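Local coordinates for putative flagellar protein FliS (Parabacteroides merdae ATCC 43184, PDB 4YOK) that is of unknown function despite its flagellar name, and joins a prealbumin-like N-terminal domain to a C-terminal domain of the E-set (immunoglobulin-like) clan, at residues 100-105 with 127-132; 149-154 with 165-170; 183-188 with 196-201. All coordinates share one frame; numbering follows the deposited sequence.

Contact 1 (100-105 with 127-132); sequences PYFMIS and PDAKIS
Phe-102 drives the end of its ring against Ala-129, Lys-130 and Ile-131, and most of the surface buried here belongs to Phe-102 and Ala-129. The phenyl group leaves its strand with CG anti to the carbonyl carbon (chi1 -61°), a turn that carries it across to the chain at 127-132, where CZ becomes the main point of touch. Ile-131 comes in over one face: its CG1 lies 3.9 Å from the ring centroid and 22° off the ring normal, a CH-pi contact displaced toward the rim, so that the nearest ring atom is CZ, 3.6 Å from Ile-131 CG1. The edge of the same ring is turned to the backbone, with Phe-102 CZ 3.6 Å from Lys-130 C and Phe-102 CE2 3.7 Å from Lys-130 O.

These residues stand where the C-terminal domain, probably an immunoglobulin-like sandwich as in the E-set clan, passes from one sheet to the other. Strand 102-111 is an outer strand of the three-stranded sheet, whereas 127-132 is the connection that, having left strand 115-124, enters the four-stranded sheet as strand 131-139. Phe-102 lies between the two layers at this end, also touching Ile-122 and Arg-124 of strand 115-124 and Ala-189 of strand 182-189.

Ala-129 sits between two aromatic side chains. Its CB is 3.8 Å from Phe-102 CZ, and it also meets Tyr-101, whose CD1 is 4.0 Å from Ala-129 CB. The side-chain contacts are apolar; Lys-130 has its CB pointing away and meets Phe-102 through its main chain. Tyr-101 is tied by backbone hydrogen bonds to Ile-125 and Val-126 just before the turn, and to Pro-76 in the N-terminal part of the chain.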
ATOM      1  N   PRO A 100      -2.866   6.195   8.887  1.00 18.96           N
ATOM      2  CA  PRO A 100      -3.511   6.311   7.563  1.00 18.02           C
ATOM      3  C   PRO A 100      -4.677   7.290   7.591  1.00 20.27           C
ATOM      4  O   PRO A 100      -5.293   7.456   8.643  1.00 19.83           O
ATOM      5  CB  PRO A 100      -4.015   4.888   7.268  1.00 20.47           C
ATOM      6  CG  PRO A 100      -3.330   3.986   8.278  1.00 25.13           C
ATOM      7  CD  PRO A 100      -3.038   4.848   9.467  1.00 20.74           C
ATOM      8  N   TYR A 101      -5.004   7.916   6.443  1.00 17.67           N
ATOM      9  CA  TYR A 101      -6.174   8.816   6.357  1.00 17.74           C
ATOM     10  C   TYR A 101      -7.450   7.979   6.457  1.00 21.54           C
ATOM     11  O   TYR A 101      -8.377   8.333   7.175  1.00 22.47           O
ATOM     12  CB  TYR A 101      -6.149   9.576   5.017  1.00 17.90           C
ATOM     13  CG  TYR A 101      -5.003  10.547   4.919  1.00 19.47           C
ATOM     14  CD1 TYR A 101      -4.927  11.653   5.770  1.00 22.08           C
ATOM     15  CD2 TYR A 101      -3.954  10.330   4.029  1.00 19.70           C
ATOM     16  CE1 TYR A 101      -3.840  12.523   5.727  1.00 24.65           C
ATOM     17  CE2 TYR A 101      -2.890  11.235   3.933  1.00 20.68           C
ATOM     18  CZ  TYR A 101      -2.843  12.328   4.784  1.00 25.30           C
ATOM     19  OH  TYR A 101      -1.798  13.214   4.735  1.00 27.28           O
ATOM     20  N   PHE A 102      -7.454   6.844   5.746  1.00 17.57           N
ATOM     21  CA  PHE A 102      -8.565   5.897   5.651  1.00 16.91           C
ATOM     22  C   PHE A 102      -8.096   4.450   5.731  1.00 19.88           C
ATOM     23  O   PHE A 102      -6.961   4.135   5.394  1.00 18.04           O
ATOM     24  CB  PHE A 102      -9.318   6.069   4.302  1.00 18.45           C
ATOM     25  CG  PHE A 102      -9.920   7.445   4.131  1.00 18.98           C
ATOM     26  CD1 PHE A 102     -11.115   7.782   4.764  1.00 20.37           C
ATOM     27  CD2 PHE A 102      -9.263   8.421   3.382  1.00 18.80           C
ATOM     28  CE1 PHE A 102     -11.641   9.078   4.658  1.00 20.84           C
ATOM     29  CE2 PHE A 102      -9.801   9.713   3.260  1.00 21.57           C
ATOM     30  CZ  PHE A 102     -10.971  10.036   3.923  1.00 20.44           C
HETATM   31  N   MSE A 103      -8.993   3.580   6.179  1.00 17.82           N
HETATM   32  CA  MSE A 103      -8.792   2.139   6.191  1.00 16.51           C
HETATM   33  C   MSE A 103      -9.975   1.513   5.443  1.00 19.04           C
HETATM   34  O   MSE A 103     -11.109   1.968   5.584  1.00 19.45           O
HETATM   35  CB  MSE A 103      -8.648   1.561   7.621  1.00 18.24           C
HETATM   36  CG  MSE A 103      -7.349   1.962   8.324  1.00 24.79           C
HETATM   37 SE   MSE A 103      -5.716   1.143   7.539  0.75 31.64          SE
HETATM   38  CE  MSE A 103      -6.053  -0.691   8.097  1.00 28.90           C
ATOM     39  N   ILE A 104      -9.695   0.472   4.665  1.00 17.08           N
ATOM     40  CA  ILE A 104     -10.686  -0.305   3.929  1.00 17.00           C
ATOM     41  C   ILE A 104     -10.858  -1.607   4.698  1.00 21.94           C
ATOM     42  O   ILE A 104      -9.860  -2.203   5.099  1.00 20.41           O
ATOM     43  CB  ILE A 104     -10.231  -0.564   2.460  1.00 19.91           C
ATOM     44  CG1 ILE A 104      -9.999   0.747   1.686  1.00 19.43           C
ATOM     45  CG2 ILE A 104     -11.220  -1.483   1.715  1.00 20.75           C
ATOM     46  CD1 ILE A 104      -9.156   0.560   0.394  1.00 24.19           C
ATOM     47  N   SER A 105     -12.103  -2.051   4.900  1.00 19.51           N
ATOM     48  CA  SER A 105     -12.362  -3.316   5.592  1.00 20.31           C
ATOM     49  C   SER A 105     -13.606  -3.992   5.020  1.00 24.37           C
ATOM     50  O   SER A 105     -14.311  -3.384   4.216  1.00 22.39           O
ATOM     51  CB  SER A 105     -12.544  -3.079   7.090  1.00 24.22           C
ATOM     52  OG  SER A 105     -13.717  -2.329   7.344  1.00 28.12           O
ATOM     53  N   PRO A 127      -9.637  12.855  11.322  1.00 26.78           N
ATOM     54  CA  PRO A 127     -10.924  13.579  11.331  1.00 28.38           C
ATOM     55  C   PRO A 127     -11.211  14.530  10.170  1.00 31.73           C
ATOM     56  O   PRO A 127     -12.373  14.639   9.778  1.00 31.79           O
ATOM     57  CB  PRO A 127     -10.862  14.375  12.638  1.00 31.52           C
ATOM     58  CG  PRO A 127     -10.036  13.550  13.514  1.00 35.08           C
ATOM     59  CD  PRO A 127      -8.983  12.937  12.647  1.00 29.27           C
ATOM     60  N   ASP A 128     -10.205  15.223   9.636  1.00 29.10           N
ATOM     61  CA  ASP A 128     -10.499  16.183   8.566  1.00 30.92           C
ATOM     62  C   ASP A 128     -10.144  15.659   7.164  1.00 31.42           C
ATOM     63  O   ASP A 128     -10.167  16.427   6.204  1.00 31.51           O
ATOM     64  CB  ASP A 128      -9.778  17.513   8.836  1.00 35.73           C
ATOM     65  CG  ASP A 128     -10.493  18.409   9.822  1.00 58.10           C
ATOM     66  OD1 ASP A 128     -11.744  18.344   9.888  1.00 61.99           O
ATOM     67  OD2 ASP A 128      -9.811  19.216  10.492  1.00 69.56           O
ATOM     68  N   ALA A 129      -9.875  14.352   7.033  1.00 25.03           N
ATOM     69  CA  ALA A 129      -9.549  13.778   5.730  1.00 23.68           C
ATOM     70  C   ALA A 129     -10.802  13.618   4.878  1.00 26.06           C
ATOM     71  O   ALA A 129     -11.894  13.331   5.395  1.00 25.44           O
ATOM     72  CB  ALA A 129      -8.853  12.433   5.903  1.00 23.28           C
ATOM     73  N   LYS A 130     -10.627  13.791   3.561  1.00 21.14           N
ATOM     74  CA  LYS A 130     -11.692  13.679   2.572  1.00 20.95           C
ATOM     75  C   LYS A 130     -11.268  12.704   1.489  1.00 23.25           C
ATOM     76  O   LYS A 130     -10.090  12.680   1.121  1.00 20.45           O
ATOM     77  CB  LYS A 130     -12.020  15.052   1.941  1.00 23.73           C
ATOM     78  CG  LYS A 130     -12.552  16.120   2.910  1.00 35.65           C
ATOM     79  CD  LYS A 130     -13.949  15.798   3.460  1.00 52.53           C
ATOM     80  CE  LYS A 130     -14.435  16.796   4.489  1.00 69.40           C
ATOM     81  NZ  LYS A 130     -14.979  18.028   3.859  1.00 82.19           N
ATOM     82  N   ILE A 131     -12.227  11.980   0.915  1.00 20.67           N
ATOM     83  CA  ILE A 131     -11.905  11.018  -0.158  1.00 19.55           C
ATOM     84  C   ILE A 131     -11.827  11.748  -1.502  1.00 23.62           C
ATOM     85  O   ILE A 131     -12.750  12.469  -1.858  1.00 23.43           O
ATOM     86  CB  ILE A 131     -12.924   9.842  -0.229  1.00 22.47           C
ATOM     87  CG1 ILE A 131     -12.976   9.035   1.091  1.00 22.62           C
ATOM     88  CG2 ILE A 131     -12.641   8.924  -1.446  1.00 20.08           C
ATOM     89  CD1 ILE A 131     -14.195   8.154   1.248  1.00 26.60           C
ATOM     90  N   SER A 132     -10.718  11.561  -2.238  1.00 19.52           N
ATOM     91  CA  SER A 132     -10.521  12.140  -3.575  1.00 20.18           C
ATOM     92  C   SER A 132     -11.143  11.187  -4.625  1.00 23.79           C
ATOM     93  O   SER A 132     -11.989  11.598  -5.431  1.00 23.04           O
ATOM     94  CB  SER A 132      -9.030  12.362  -3.842  1.00 22.20           C
ATOM     95  OG  SER A 132      -8.833  12.768  -5.189  1.00 29.46           O
TER

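Contact 2 (149-154 with 165-170); sequences NLYRQD and LSADIS
Tyr-151 and Ile-169 meet at the margin of a beta sandwich, where outermost strands of its two sheets, 151-155 and 161-168, come together across the interlayer space. The short strand segments 151-154 and 165-168 run 8.1 Å apart at closest approach, their directions 129° from one another, so the contact is made chiefly by side chains rather than by a shared sheet.

Tyr-151 spans the gap. With CG anti to the backbone N (chi1 175°) its ring extends toward the other strand and receives Ile-169 on one face. The CG2 methyl of Ile-169 stands almost over the middle of the ring, 3.7 Å from the Tyr-151 centroid and 12° off the normal, a well-centred CH-pi contact in which the two side chains cross at about a right angle. The far branch of Ile-169 leads away from the tyrosine. Ala-167 approaches the ring differently, at its edge: its CB is 3.8 Å from Tyr-151 CE2 and 3.3 Å from Tyr-151 OH. The phenol oxygen also comes within 3.1 Å of Asp-168 O. Two residues on from Tyr-151, Gln-153 adds the apolar foot of its side chain, CB lying 3.8 Å from Ala-167 CB.

Beyond Asp-168 the strand gives way to an Asx turn: Asp-168 OD1 accepts from both the backbone N and the hydroxyl of Ser-170, two bonds that close the turn round Ile-169. In segment 149-154, Leu-150 and Tyr-151 both face Leu-138 of strand 131-139, a classic beta bulge. Helix 173-177 lies against the same cluster, with Ile-175 touching both Tyr-151 and Ile-169, while Ile-169 also packs on Met-116 of strand 115-124, in the three-stranded sheet.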
ATOM      1  N   ASN A 149      -2.624  -2.463 -13.914  1.00 18.93           N
ATOM      2  CA  ASN A 149      -3.902  -3.139 -13.967  1.00 19.43           C
ATOM      3  C   ASN A 149      -4.324  -3.357 -15.415  1.00 23.50           C
ATOM      4  O   ASN A 149      -3.795  -2.709 -16.319  1.00 22.68           O
ATOM      5  CB  ASN A 149      -4.959  -2.288 -13.212  1.00 16.29           C
ATOM      6  CG  ASN A 149      -5.176  -0.919 -13.826  1.00 28.79           C
ATOM      7  OD1 ASN A 149      -5.772  -0.816 -14.895  1.00 18.86           O
ATOM      8  ND2 ASN A 149      -4.710   0.157 -13.175  1.00 19.34           N
ATOM      9  N   LEU A 150      -5.318  -4.220 -15.604  1.00 21.77           N
ATOM     10  CA  LEU A 150      -5.950  -4.533 -16.877  1.00 24.22           C
ATOM     11  C   LEU A 150      -7.252  -3.734 -17.035  1.00 25.55           C
ATOM     12  O   LEU A 150      -7.741  -3.521 -18.152  1.00 26.45           O
ATOM     13  CB  LEU A 150      -6.240  -6.046 -16.856  1.00 26.48           C
ATOM     14  CG  LEU A 150      -6.517  -6.708 -18.168  1.00 34.36           C
ATOM     15  CD1 LEU A 150      -5.238  -6.882 -18.956  1.00 36.65           C
ATOM     16  CD2 LEU A 150      -7.141  -8.070 -17.937  1.00 38.80           C
ATOM     17  N   TYR A 151      -7.848  -3.331 -15.900  1.00 19.16           N
ATOM     18  CA  TYR A 151      -9.104  -2.585 -15.861  1.00 18.37           C
ATOM     19  C   TYR A 151      -9.111  -1.709 -14.626  1.00 18.00           C
ATOM     20  O   TYR A 151      -8.720  -2.169 -13.546  1.00 17.02           O
ATOM     21  CB  TYR A 151     -10.323  -3.546 -15.823  1.00 19.58           C
ATOM     22  CG  TYR A 151     -11.649  -2.830 -15.670  1.00 18.25           C
ATOM     23  CD1 TYR A 151     -12.357  -2.387 -16.787  1.00 20.03           C
ATOM     24  CD2 TYR A 151     -12.196  -2.587 -14.410  1.00 17.87           C
ATOM     25  CE1 TYR A 151     -13.562  -1.701 -16.656  1.00 20.53           C
ATOM     26  CE2 TYR A 151     -13.415  -1.911 -14.265  1.00 17.65           C
ATOM     27  CZ  TYR A 151     -14.083  -1.455 -15.393  1.00 25.73           C
ATOM     28  OH  TYR A 151     -15.282  -0.785 -15.290  1.00 23.33           O
ATOM     29  N   ARG A 152      -9.584  -0.460 -14.790  1.00 14.83           N
ATOM     30  CA  ARG A 152      -9.688   0.493 -13.700  1.00 14.05           C
ATOM     31  C   ARG A 152     -10.925   1.326 -13.921  1.00 19.48           C
ATOM     32  O   ARG A 152     -11.135   1.813 -15.038  1.00 18.07           O
ATOM     33  CB  ARG A 152      -8.423   1.401 -13.632  1.00 14.29           C
ATOM     34  CG  ARG A 152      -8.559   2.550 -12.608  1.00 16.67           C
ATOM     35  CD  ARG A 152      -7.255   3.346 -12.476  1.00 14.22           C
ATOM     36  NE  ARG A 152      -7.500   4.662 -11.883  1.00 21.24           N
ATOM     37  CZ  ARG A 152      -6.578   5.620 -11.784  1.00 28.99           C
ATOM     38  NH1 ARG A 152      -5.330   5.395 -12.181  1.00 20.98           N
ATOM     39  NH2 ARG A 152      -6.898   6.811 -11.295  1.00 24.81           N
ATOM     40  N   GLN A 153     -11.727   1.502 -12.865  1.00 16.92           N
ATOM     41  CA  GLN A 153     -12.885   2.404 -12.904  1.00 17.05           C
ATOM     42  C   GLN A 153     -12.863   3.239 -11.640  1.00 20.86           C
ATOM     43  O   GLN A 153     -12.866   2.673 -10.542  1.00 19.74           O
ATOM     44  CB  GLN A 153     -14.219   1.642 -13.049  1.00 18.30           C
ATOM     45  CG  GLN A 153     -15.457   2.595 -13.085  1.00 21.00           C
ATOM     46  CD  GLN A 153     -15.473   3.477 -14.315  1.00 24.60           C
ATOM     47  OE1 GLN A 153     -15.200   3.030 -15.431  1.00 22.14           O
ATOM     48  NE2 GLN A 153     -15.676   4.761 -14.124  1.00 24.31           N
ATOM     49  N   ASP A 154     -12.846   4.573 -11.787  1.00 18.47           N
ATOM     50  CA  ASP A 154     -12.849   5.504 -10.646  1.00 17.94           C
ATOM     51  C   ASP A 154     -14.239   5.997 -10.327  1.00 20.09           C
ATOM     52  O   ASP A 154     -15.087   6.125 -11.215  1.00 19.05           O
ATOM     53  CB  ASP A 154     -11.950   6.713 -10.926  1.00 20.23           C
ATOM     54  CG  ASP A 154     -10.472   6.393 -11.100  1.00 25.73           C
ATOM     55  OD1 ASP A 154     -10.087   5.208 -10.922  1.00 21.23           O
ATOM     56  OD2 ASP A 154      -9.709   7.315 -11.415  1.00 28.41           O
ATOM     57  N   LEU A 165     -20.429  -0.694  -5.026  1.00 19.41           N
ATOM     58  CA  LEU A 165     -20.084  -0.254  -6.384  1.00 19.81           C
ATOM     59  C   LEU A 165     -20.154  -1.378  -7.403  1.00 26.95           C
ATOM     60  O   LEU A 165     -19.893  -2.547  -7.087  1.00 25.14           O
ATOM     61  CB  LEU A 165     -18.664   0.358  -6.405  1.00 18.73           C
ATOM     62  CG  LEU A 165     -18.359   1.420  -5.335  1.00 23.21           C
ATOM     63  CD1 LEU A 165     -16.896   1.815  -5.333  1.00 23.96           C
ATOM     64  CD2 LEU A 165     -19.208   2.678  -5.515  1.00 25.75           C
ATOM     65  N   SER A 166     -20.518  -1.010  -8.637  1.00 24.24           N
ATOM     66  CA  SER A 166     -20.563  -1.930  -9.781  1.00 23.69           C
ATOM     67  C   SER A 166     -19.943  -1.234 -10.961  1.00 24.09           C
ATOM     68  O   SER A 166     -20.370  -0.136 -11.317  1.00 23.28           O
ATOM     69  CB  SER A 166     -21.984  -2.383 -10.092  1.00 27.41           C
ATOM     70  OG  SER A 166     -22.416  -3.331  -9.135  1.00 37.15           O
ATOM     71  N   ALA A 167     -18.891  -1.820 -11.505  1.00 17.84           N
ATOM     72  CA  ALA A 167     -18.165  -1.265 -12.653  1.00 17.38           C
ATOM     73  C   ALA A 167     -18.467  -2.116 -13.867  1.00 21.50           C
ATOM     74  O   ALA A 167     -18.412  -3.352 -13.782  1.00 20.81           O
ATOM     75  CB  ALA A 167     -16.663  -1.226 -12.369  1.00 16.98           C
ATOM     76  N   ASP A 168     -18.825  -1.473 -14.984  1.00 17.67           N
ATOM     77  CA  ASP A 168     -19.193  -2.194 -16.203  1.00 17.68           C
ATOM     78  C   ASP A 168     -17.943  -2.728 -16.906  1.00 21.11           C
ATOM     79  O   ASP A 168     -17.170  -1.954 -17.463  1.00 20.64           O
ATOM     80  CB  ASP A 168     -19.985  -1.265 -17.135  1.00 18.67           C
ATOM     81  CG  ASP A 168     -20.575  -1.937 -18.354  1.00 22.23           C
ATOM     82  OD1 ASP A 168     -20.336  -3.151 -18.540  1.00 23.78           O
ATOM     83  OD2 ASP A 168     -21.360  -1.291 -19.048  1.00 22.51           O
ATOM     84  N   ILE A 169     -17.755  -4.057 -16.885  1.00 18.71           N
ATOM     85  CA  ILE A 169     -16.604  -4.690 -17.533  1.00 18.31           C
ATOM     86  C   ILE A 169     -17.033  -5.380 -18.848  1.00 24.11           C
ATOM     87  O   ILE A 169     -16.224  -6.077 -19.459  1.00 23.83           O
ATOM     88  CB  ILE A 169     -15.912  -5.696 -16.567  1.00 21.12           C
ATOM     89  CG1 ILE A 169     -16.901  -6.827 -16.162  1.00 20.13           C
ATOM     90  CG2 ILE A 169     -15.282  -4.973 -15.340  1.00 19.05           C
ATOM     91  CD1 ILE A 169     -16.216  -8.101 -15.413  1.00 24.24           C
ATOM     92  N   SER A 170     -18.308  -5.235 -19.263  1.00 21.12           N
ATOM     93  CA  SER A 170     -18.796  -5.885 -20.491  1.00 23.93           C
ATOM     94  C   SER A 170     -18.034  -5.374 -21.724  1.00 30.52           C
ATOM     95  O   SER A 170     -17.561  -4.240 -21.734  1.00 28.85           O
ATOM     96  CB  SER A 170     -20.291  -5.651 -20.658  1.00 26.44           C
ATOM     97  OG  SER A 170     -20.533  -4.268 -20.877  1.00 25.92           O
TER

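Contact 3 (183-188 with 196-201); sequences ARVGVL and IYSPVV
Residues 183-188 and 196-201 run antiparallel, with Val-187 and Ile-196 a hydrogen-bonded pair, Gly-186 and Tyr-197 a non-hydrogen-bonded one, and Ala-183 and Val-201 again hydrogen-bonded after the register has slipped by one residue. Ser-198 bridges the slip. Its backbone N donates to Val-185 O, while its hydroxyl oxygen takes the bond from Val-185 N (3.0 Å to Ser-198 OG), so a side chain stands in for a backbone carbonyl. The hydroxyl sits between the backbone N and the carbonyl carbon (chi1 68°) and itself donates to Pro-199 O, from above the carbonyl plane.

Arg-184 covers the largest area across this break. Its extended side chain reaches across the partner strand, and Arg-184 NE donates to Ser-198 O at 2.9 Å, nearly in line with the carbonyl bond, although the N-H...O angle is a bent 146° and the oxygen is tilted out of the guanidinium plane. The guanidinium is sandwiched: Tyr-197 CB lies over one face, 3.4 Å from Arg-184 NE, and Val-200 CG2 over the opposite one, 3.5 Å from the same nitrogen. The group also lies flat on the Tyr-197 ring, planes 13° apart and centres 4.4 Å apart, a cation-pi stack offset so that NH1 stands over the rim. NH1 also bonds Ala-144 O and NH2 bonds Leu-25 O, in the N-terminal part of the chain; three carbonyl oxygens thus accept from the guanidinium and probably help to offset its buried charge. Tyr-197 OH is held by Asp-146 N. Gly-186 CA comes 3.7 Å from Tyr-197 CD2.

Val-185 and Val-187 pack on strands 102-111 and 115-124, on the face turned from Tyr-197. A beta hairpin with an interrupted outer strand, one face against a second sheet, is in keeping with the immunoglobulin-like sandwich of the E-set clan.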
ATOM      1  N   ALA A 183      -8.354  -9.025  -8.181  1.00 18.24           N
ATOM      2  CA  ALA A 183      -9.109  -7.802  -7.928  1.00 17.28           C
ATOM      3  C   ALA A 183      -8.532  -7.050  -6.756  1.00 19.06           C
ATOM      4  O   ALA A 183      -7.914  -7.647  -5.863  1.00 18.34           O
ATOM      5  CB  ALA A 183     -10.580  -8.125  -7.670  1.00 18.60           C
ATOM      6  N   ARG A 184      -8.775  -5.737  -6.733  1.00 15.89           N
ATOM      7  CA  ARG A 184      -8.337  -4.880  -5.634  1.00 14.78           C
ATOM      8  C   ARG A 184      -9.173  -3.610  -5.627  1.00 18.33           C
ATOM      9  O   ARG A 184      -9.684  -3.186  -6.676  1.00 17.06           O
ATOM     10  CB  ARG A 184      -6.825  -4.530  -5.770  1.00 13.95           C
ATOM     11  CG  ARG A 184      -6.132  -4.275  -4.433  1.00 16.15           C
ATOM     12  CD  ARG A 184      -4.657  -3.914  -4.641  1.00 17.74           C
ATOM     13  NE  ARG A 184      -3.856  -4.024  -3.410  1.00 17.88           N
ATOM     14  CZ  ARG A 184      -2.634  -3.515  -3.257  1.00 23.28           C
ATOM     15  NH1 ARG A 184      -2.053  -2.851  -4.253  1.00 14.62           N
ATOM     16  NH2 ARG A 184      -1.992  -3.644  -2.096  1.00 15.72           N
ATOM     17  N   VAL A 185      -9.272  -2.966  -4.464  1.00 14.56           N
ATOM     18  CA  VAL A 185      -9.927  -1.660  -4.421  1.00 15.17           C
ATOM     19  C   VAL A 185      -8.929  -0.673  -3.802  1.00 18.22           C
ATOM     20  O   VAL A 185      -8.070  -1.088  -3.012  1.00 16.17           O
ATOM     21  CB  VAL A 185     -11.316  -1.608  -3.749  1.00 20.74           C
ATOM     22  CG1 VAL A 185     -12.358  -2.364  -4.585  1.00 21.76           C
ATOM     23  CG2 VAL A 185     -11.279  -2.114  -2.308  1.00 21.06           C
ATOM     24  N   GLY A 186      -9.040   0.589  -4.191  1.00 15.69           N
ATOM     25  CA  GLY A 186      -8.163   1.642  -3.680  1.00 16.25           C
ATOM     26  C   GLY A 186      -8.936   2.865  -3.236  1.00 18.78           C
ATOM     27  O   GLY A 186     -10.010   3.143  -3.767  1.00 17.04           O
ATOM     28  N   VAL A 187      -8.407   3.585  -2.237  1.00 16.20           N
ATOM     29  CA  VAL A 187      -8.988   4.821  -1.715  1.00 15.52           C
ATOM     30  C   VAL A 187      -7.857   5.847  -1.594  1.00 18.89           C
ATOM     31  O   VAL A 187      -6.869   5.624  -0.883  1.00 17.48           O
ATOM     32  CB  VAL A 187      -9.761   4.645  -0.373  1.00 18.90           C
ATOM     33  CG1 VAL A 187     -10.221   5.999   0.181  1.00 20.14           C
ATOM     34  CG2 VAL A 187     -10.960   3.700  -0.545  1.00 18.53           C
ATOM     35  N   LEU A 188      -8.001   6.942  -2.328  1.00 16.70           N
ATOM     36  CA  LEU A 188      -7.068   8.064  -2.326  1.00 16.12           C
ATOM     37  C   LEU A 188      -7.695   9.243  -1.578  1.00 20.79           C
ATOM     38  O   LEU A 188      -8.811   9.640  -1.881  1.00 19.83           O
ATOM     39  CB  LEU A 188      -6.724   8.472  -3.774  1.00 16.11           C
ATOM     40  CG  LEU A 188      -5.796   9.683  -3.935  1.00 19.31           C
ATOM     41  CD1 LEU A 188      -4.349   9.325  -3.539  1.00 19.73           C
ATOM     42  CD2 LEU A 188      -5.840  10.207  -5.378  1.00 21.19           C
ATOM     43  N   ILE A 196      -4.485   3.984  -0.349  1.00 15.37           N
ATOM     44  CA  ILE A 196      -4.484   2.780   0.497  1.00 14.66           C
ATOM     45  C   ILE A 196      -5.361   1.793  -0.258  1.00 16.72           C
ATOM     46  O   ILE A 196      -6.277   2.207  -0.981  1.00 16.01           O
ATOM     47  CB  ILE A 196      -4.945   3.023   1.965  1.00 17.74           C
ATOM     48  CG1 ILE A 196      -4.576   1.796   2.872  1.00 18.20           C
ATOM     49  CG2 ILE A 196      -6.431   3.375   2.050  1.00 18.49           C
ATOM     50  CD1 ILE A 196      -3.826   2.134   4.088  1.00 31.10           C
ATOM     51  N   TYR A 197      -5.055   0.514  -0.155  1.00 14.55           N
ATOM     52  CA  TYR A 197      -5.790  -0.504  -0.888  1.00 13.99           C
ATOM     53  C   TYR A 197      -6.307  -1.608   0.023  1.00 17.88           C
ATOM     54  O   TYR A 197      -5.930  -1.722   1.191  1.00 17.62           O
ATOM     55  CB  TYR A 197      -4.848  -1.125  -1.944  1.00 14.23           C
ATOM     56  CG  TYR A 197      -4.337  -0.187  -3.025  1.00 15.24           C
ATOM     57  CD1 TYR A 197      -3.211   0.605  -2.816  1.00 17.17           C
ATOM     58  CD2 TYR A 197      -4.955  -0.130  -4.275  1.00 15.68           C
ATOM     59  CE1 TYR A 197      -2.732   1.454  -3.813  1.00 18.31           C
ATOM     60  CE2 TYR A 197      -4.496   0.724  -5.272  1.00 15.74           C
ATOM     61  CZ  TYR A 197      -3.388   1.520  -5.032  1.00 19.69           C
ATOM     62  OH  TYR A 197      -2.916   2.332  -6.013  1.00 17.50           O
ATOM     63  N   SER A 198      -7.151  -2.452  -0.537  1.00 16.78           N
ATOM     64  CA  SER A 198      -7.552  -3.709   0.067  1.00 16.33           C
ATOM     65  C   SER A 198      -6.440  -4.727  -0.227  1.00 18.97           C
ATOM     66  O   SER A 198      -5.615  -4.457  -1.105  1.00 16.22           O
ATOM     67  CB  SER A 198      -8.860  -4.182  -0.577  1.00 17.17           C
ATOM     68  OG  SER A 198      -8.674  -4.544  -1.940  1.00 19.19           O
ATOM     69  N   PRO A 199      -6.404  -5.922   0.394  1.00 18.97           N
ATOM     70  CA  PRO A 199      -5.501  -6.970  -0.131  1.00 19.60           C
ATOM     71  C   PRO A 199      -5.918  -7.327  -1.560  1.00 22.50           C
ATOM     72  O   PRO A 199      -7.068  -7.067  -1.960  1.00 22.06           O
ATOM     73  CB  PRO A 199      -5.783  -8.179   0.792  1.00 22.29           C
ATOM     74  CG  PRO A 199      -6.475  -7.614   1.983  1.00 27.08           C
ATOM     75  CD  PRO A 199      -7.254  -6.447   1.486  1.00 21.78           C
ATOM     76  N   VAL A 200      -5.008  -7.915  -2.334  1.00 18.96           N
ATOM     77  CA  VAL A 200      -5.331  -8.398  -3.674  1.00 19.35           C
ATOM     78  C   VAL A 200      -6.071  -9.717  -3.479  1.00 24.67           C
ATOM     79  O   VAL A 200      -5.622 -10.531  -2.668  1.00 24.22           O
ATOM     80  CB  VAL A 200      -4.042  -8.562  -4.522  1.00 23.86           C
ATOM     81  CG1 VAL A 200      -4.316  -9.251  -5.869  1.00 24.35           C
ATOM     82  CG2 VAL A 200      -3.353  -7.227  -4.719  1.00 22.93           C
ATOM     83  N   VAL A 201      -7.196  -9.909  -4.181  1.00 20.41           N
ATOM     84  CA  VAL A 201      -8.035 -11.112  -4.130  1.00 21.77           C
ATOM     85  C   VAL A 201      -7.989 -11.826  -5.490  1.00 25.27           C
ATOM     86  O   VAL A 201      -8.357 -11.219  -6.498  1.00 25.19           O
ATOM     87  CB  VAL A 201      -9.503 -10.720  -3.731  1.00 26.57           C
ATOM     88  CG1 VAL A 201     -10.437 -11.934  -3.749  1.00 28.57           C
ATOM     89  CG2 VAL A 201      -9.534 -10.050  -2.352  1.00 26.60           C
TER

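All three contacts belong to the C-terminal domain and all reach its four-stranded sheet, ordered 151-155, 131-139, 182-189, 196-202. Contacts 1 and 2 lie about 22 Å apart between centres and each ties this sheet to the three-stranded one, whereas contact 3 pairs two strands within it. Contacts 1 and 3, with centres about 13 Å apart, touch directly: Ser-132 N lies 2.7 Å from Leu-188 O, a probable hydrogen bond, and Ile-104 CD1 packs 3.6 Å from Ile-196 O. Contact 2 stays separate from contact 3, their nearest atoms about 6 Å apart. Along the chain the three follow one another without overlap.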